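PDB 4AKK: nitrate regulatory protein from Klebsiella oxytoca, which senses nitrate and nitrite and binds a terminator site in the nasF operon leader RNA, so that transcription of the nasFEDCBA operon continues past it. Local coordinates for residues A[160-163]-A[164-168]; A[239-243]-A[244-248]. One frame throughout, in Å; residues are numbered along the deposited sequence.

Contact 1. Residues A[160-163]-A[164-168]; sequences SRII and RHLLN
Arg161 and His165, one helical turn apart, run side by side in the same direction, with Arg161 CG resting 3.6 Å from His165 NE2. This is i to i+4 packing in the last turns of helix 152-167, within the all-helical NIT nitrate-sensing region. Aliphatic methylene, not charge, makes the touch: the guanidinium is carried outward, away from the imidazole, its NE 5.4 Å from His165 NE2, and the two planes stand 32° apart. CG of Arg161 reaches the ring by lying anti to the backbone N (chi1 169°). Arg164 adds a looser contact, laying its NH2 4.0 Å from the same Arg161 CG, so that one methylene serves both neighbours. On the apolar sides of the helix the i to i+4 spacing repeats between branched chains. Ile162 CG2 lies 4.0 Å from Leu166 CD1, and the CG2 methyl of Ile163 sits equally near Leu167 CD1.

Beneath these pairs, backbone hydrogen bonds from Arg164 N to Ser160 O, and in the same step from the amides of His165, Leu166 and Leu167, set the spacing. Around them, Leu166 packs on helices 122-134 and 56-85, Leu167 on helix 180-212, and the His165 ring meets Tyr134 with nearly parallel planes while touching Ala332 of the second subunit. Ser160 OG bonds to Thr156 O and Arg77. Within this turn, the nearest partner of the imidazole is Arg161 O, 3.1 Å from His165 CD2.

Contact 2. Residues A[239-243]-A[244-248]; sequences ALAQP and PQTAL
Gln242 O is gripped by two amides of the following turn, Gln245 N at 2.7 Å and Thr246 N at 3.0 Å. The motif is a helix N-terminus: Gln242 occupies the N-cap position of helix 243-252, directly after Ala241, the first residue past helix 217-240 to leave helical geometry. The two donors approach differently. Gln245 N stands above the carbonyl plane, 51° out of it, and the N-H...O angle is only 132°, whereas Thr246 N comes nearly along the C=O axis and makes the straighter bond.

The side chain of Gln245 reaches back to complete a reciprocal link, its OE1 accepting from Gln242 N at 3.0 Å over an almost straight N-H...O path. This pairing of the N-cap amide with the side chain three residues on is the backward half of a capping box, here made by a glutamine. CG of Gln245 is turned anti to the carbonyl carbon (chi1 -72°), and the chain beyond is extended, which carries the amide back past the start of the helix. There NE2 bonds to Asp303 of helix 277-312, fixing both ends of the amide.

Ala241 CB packs against the same OE1 and, at 3.9 Å, against Thr246 CG2. Pro243 CB and Pro244 CD are pressed to 3.4 Å in the Pro-Pro step. On the outer side, a water donates to Pro243 O over 2.7 Å and is also hydrogen-bonded to Thr246 OG1.

Contact 1 and contact 2 illustrate how local chemistry can differ with place in a helical fold. Both belong to the NIT region and both face helix 180-212, yet their centres lie 25 Å apart and their nearest atoms about 14 Å. Residues 160-168 are a largely buried stretch near the end of one helix, where the backbone supplies the polar bonds between the segments and apolar branches face neighbouring helices, with a touch from the second subunit. Residues 239-248, at the surface, join two successive helices; there a side-chain amide and a water enter the bonding, and helix 277-312 provides an anchoring carboxylate. No other protein chain of the assembly touches contact 2.

Contact 1. Residues A[160-163]-A[164-168]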
loop_
_atom_site.group_PDB
_atom_site.type_symbol
_atom_site.label_atom_id
_atom_site.label_comp_id
_atom_site.label_asym_id
_atom_site.label_seq_id
_atom_site.Cartn_x
_atom_site.Cartn_y
_atom_site.Cartn_z
ATOM N N SER A 160 21.902 10.782 6.540
ATOM C CA SER A 160 20.532 10.489 6.167
ATOM C C SER A 160 20.323 9.002 5.914
ATOM O O SER A 160 19.255 8.477 6.200
ATOM C CB SER A 160 20.131 11.282 4.922
ATOM O OG SER A 160 20.147 12.671 5.186
ATOM N N ARG A 161 21.329 8.339 5.343
ATOM C CA ARG A 161 21.236 6.913 5.035
ATOM C C ARG A 161 21.226 6.045 6.301
ATOM O O ARG A 161 20.455 5.094 6.401
ATOM C CB ARG A 161 22.375 6.484 4.110
ATOM C CG ARG A 161 22.489 4.973 3.961
ATOM C CD ARG A 161 23.531 4.584 2.932
ATOM N NE ARG A 161 24.876 4.974 3.344
ATOM C CZ ARG A 161 25.980 4.680 2.665
ATOM N NH1 ARG A 161 25.901 3.981 1.539
ATOM N NH2 ARG A 161 27.162 5.084 3.113
ATOM N N ILE A 162 22.083 6.374 7.265
ATOM C CA ILE A 162 22.068 5.685 8.549
ATOM C C ILE A 162 20.699 5.842 9.208
ATOM O O ILE A 162 20.112 4.883 9.714
ATOM C CB ILE A 162 23.149 6.240 9.489
ATOM C CG1 ILE A 162 24.540 5.882 8.957
ATOM C CG2 ILE A 162 22.965 5.683 10.904
ATOM C CD1 ILE A 162 25.680 6.533 9.710
ATOM N N ILE A 163 20.189 7.065 9.170
ATOM C CA ILE A 163 18.885 7.387 9.730
ATOM C C ILE A 163 17.729 6.611 9.093
ATOM O O ILE A 163 16.837 6.111 9.789
ATOM C CB ILE A 163 18.617 8.920 9.665
ATOM C CG1 ILE A 163 19.512 9.639 10.688
ATOM C CG2 ILE A 163 17.140 9.206 9.944
ATOM C CD1 ILE A 163 19.632 11.164 10.492
ATOM N N ARG A 164 17.745 6.505 7.772
ATOM C CA ARG A 164 16.671 5.824 7.055
ATOM C C ARG A 164 16.566 4.328 7.383
ATOM O O ARG A 164 15.465 3.784 7.516
ATOM C CB ARG A 164 16.843 6.017 5.546
ATOM C CG ARG A 164 15.915 5.144 4.695
ATOM C CD ARG A 164 15.945 5.575 3.239
ATOM N NE ARG A 164 17.313 5.655 2.744
ATOM C CZ ARG A 164 17.951 4.649 2.155
ATOM N NH1 ARG A 164 17.335 3.483 1.970
ATOM N NH2 ARG A 164 19.200 4.817 1.739
ATOM N N HIS A 165 17.708 3.659 7.498
ATOM C CA HIS A 165 17.713 2.245 7.865
ATOM C C HIS A 165 17.289 2.012 9.312
ATOM O O HIS A 165 16.714 0.981 9.631
ATOM C CB HIS A 165 19.073 1.620 7.594
ATOM C CG HIS A 165 19.411 1.566 6.141
ATOM N ND1 HIS A 165 18.724 1.061 5.090
ATOM C CD2 HIS A 165 20.558 2.123 5.617
ATOM C CE1 HIS A 165 19.471 1.304 3.966
ATOM N NE2 HIS A 165 20.573 1.943 4.310
ATOM N N LEU A 166 17.559 2.981 10.177
ATOM C CA LEU A 166 17.132 2.883 11.568
ATOM C C LEU A 166 15.624 2.997 11.616
ATOM O O LEU A 166 14.961 2.201 12.266
ATOM C CB LEU A 166 17.778 3.977 12.420
ATOM C CG LEU A 166 19.236 3.708 12.775
ATOM C CD1 LEU A 166 19.876 4.949 13.374
ATOM C CD2 LEU A 166 19.331 2.512 13.730
ATOM N N LEU A 167 15.096 3.987 10.903
ATOM C CA LEU A 167 13.661 4.217 10.810
ATOM C C LEU A 167 12.900 3.048 10.193
ATOM O O LEU A 167 11.779 2.763 10.604
ATOM C CB LEU A 167 13.373 5.490 10.005
ATOM C CG LEU A 167 13.710 6.813 10.687
ATOM C CD1 LEU A 167 13.302 7.987 9.807
ATOM C CD2 LEU A 167 13.037 6.906 12.044
ATOM N N ASN A 168 13.509 2.381 9.213
ATOM C CA ASN A 168 12.890 1.237 8.551
ATOM C C ASN A 168 12.701 0.056 9.493
ATOM O O ASN A 168 11.964 -0.876 9.185
ATOM C CB ASN A 168 13.699 0.776 7.318
ATOM C CG ASN A 168 13.662 1.776 6.167
ATOM O OD1 ASN A 168 12.832 2.680 6.140
ATOM N ND2 ASN A 168 14.576 1.612 5.210
#

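Contact 2. Residues A[239-243]-A[244-248]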
loop_
_atom_site.group_PDB
_atom_site.type_symbol
_atom_site.label_atom_id
_atom_site.label_comp_id
_atom_site.label_asym_id
_atom_site.label_seq_id
_atom_site.Cartn_x
_atom_site.Cartn_y
_atom_site.Cartn_z
ATOM N N ALA A 239 -4.364 11.386 11.492
ATOM C CA ALA A 239 -5.441 10.419 11.377
ATOM C C ALA A 239 -5.342 9.320 12.437
ATOM O O ALA A 239 -6.356 8.794 12.880
ATOM C CB ALA A 239 -5.471 9.811 9.977
ATOM N N LEU A 240 -4.132 8.982 12.863
ATOM C CA LEU A 240 -3.964 7.785 13.686
ATOM C C LEU A 240 -3.705 8.029 15.153
ATOM O O LEU A 240 -3.829 7.111 15.959
ATOM C CB LEU A 240 -2.847 6.911 13.141
ATOM C CG LEU A 240 -3.173 6.250 11.807
ATOM C CD1 LEU A 240 -1.927 5.595 11.257
ATOM C CD2 LEU A 240 -4.307 5.237 11.987
ATOM N N ALA A 241 -3.337 9.253 15.505
ATOM C CA ALA A 241 -2.955 9.545 16.883
ATOM C C ALA A 241 -4.169 9.813 17.769
ATOM O O ALA A 241 -5.295 9.917 17.288
ATOM C CB ALA A 241 -1.974 10.716 16.938
ATOM N N GLN A 242 -3.925 9.927 19.069
ATOM C CA GLN A 242 -4.993 10.186 20.027
ATOM C C GLN A 242 -5.256 11.683 20.120
ATOM O O GLN A 242 -4.354 12.489 19.891
ATOM C CB GLN A 242 -4.620 9.608 21.396
ATOM C CG GLN A 242 -4.381 8.094 21.364
ATOM C CD GLN A 242 -5.638 7.314 20.990
ATOM O OE1 GLN A 242 -6.709 7.541 21.558
ATOM N NE2 GLN A 242 -5.513 6.393 20.032
ATOM N N PRO A 243 -6.500 12.063 20.453
ATOM C CA PRO A 243 -6.865 13.484 20.485
ATOM C C PRO A 243 -5.948 14.357 21.347
ATOM O O PRO A 243 -5.674 15.488 20.952
ATOM C CB PRO A 243 -8.297 13.459 21.035
ATOM C CG PRO A 243 -8.826 12.138 20.556
ATOM C CD PRO A 243 -7.666 11.189 20.689
ATOM N N PRO A 244 -5.475 13.851 22.502
ATOM C CA PRO A 244 -4.532 14.671 23.269
ATOM C C PRO A 244 -3.190 14.813 22.545
ATOM O O PRO A 244 -2.471 15.775 22.785
ATOM C CB PRO A 244 -4.349 13.882 24.577
ATOM C CG PRO A 244 -5.464 12.880 24.610
ATOM C CD PRO A 244 -5.793 12.585 23.185
ATOM N N GLN A 245 -2.858 13.864 21.670
ATOM C CA GLN A 245 -1.588 13.919 20.957
ATOM C C GLN A 245 -1.646 14.889 19.774
ATOM O O GLN A 245 -0.719 15.662 19.550
ATOM C CB GLN A 245 -1.165 12.520 20.512
ATOM C CG GLN A 245 -0.708 11.643 21.673
ATOM C CD GLN A 245 -0.597 10.188 21.284
ATOM O OE1 GLN A 245 -1.222 9.751 20.319
ATOM N NE2 GLN A 245 0.195 9.424 22.038
ATOM N N THR A 246 -2.747 14.864 19.033
ATOM C CA THR A 246 -2.940 15.814 17.945
ATOM C C THR A 246 -3.125 17.229 18.497
ATOM O O THR A 246 -2.722 18.213 17.873
ATOM C CB THR A 246 -4.132 15.415 17.051
ATOM O OG1 THR A 246 -5.349 15.467 17.809
ATOM C CG2 THR A 246 -3.937 14.002 16.510
ATOM N N ALA A 247 -3.724 17.321 19.681
ATOM C CA ALA A 247 -3.887 18.601 20.359
ATOM C C ALA A 247 -2.524 19.215 20.673
ATOM O O ALA A 247 -2.243 20.359 20.308
ATOM C CB ALA A 247 -4.697 18.424 21.637
ATOM N N LEU A 248 -1.681 18.443 21.353
ATOM C CA LEU A 248 -0.345 18.912 21.709
ATOM C C LEU A 248 0.434 19.370 20.481
ATOM O O LEU A 248 1.155 20.367 20.528
ATOM C CB LEU A 248 0.437 17.812 22.429
ATOM C CG LEU A 248 1.852 18.239 22.804
ATOM C CD1 LEU A 248 1.789 19.307 23.883
ATOM C CD2 LEU A 248 2.679 17.050 23.262
HETATM O O HOH W 1 -7.389 16.826 19.358
#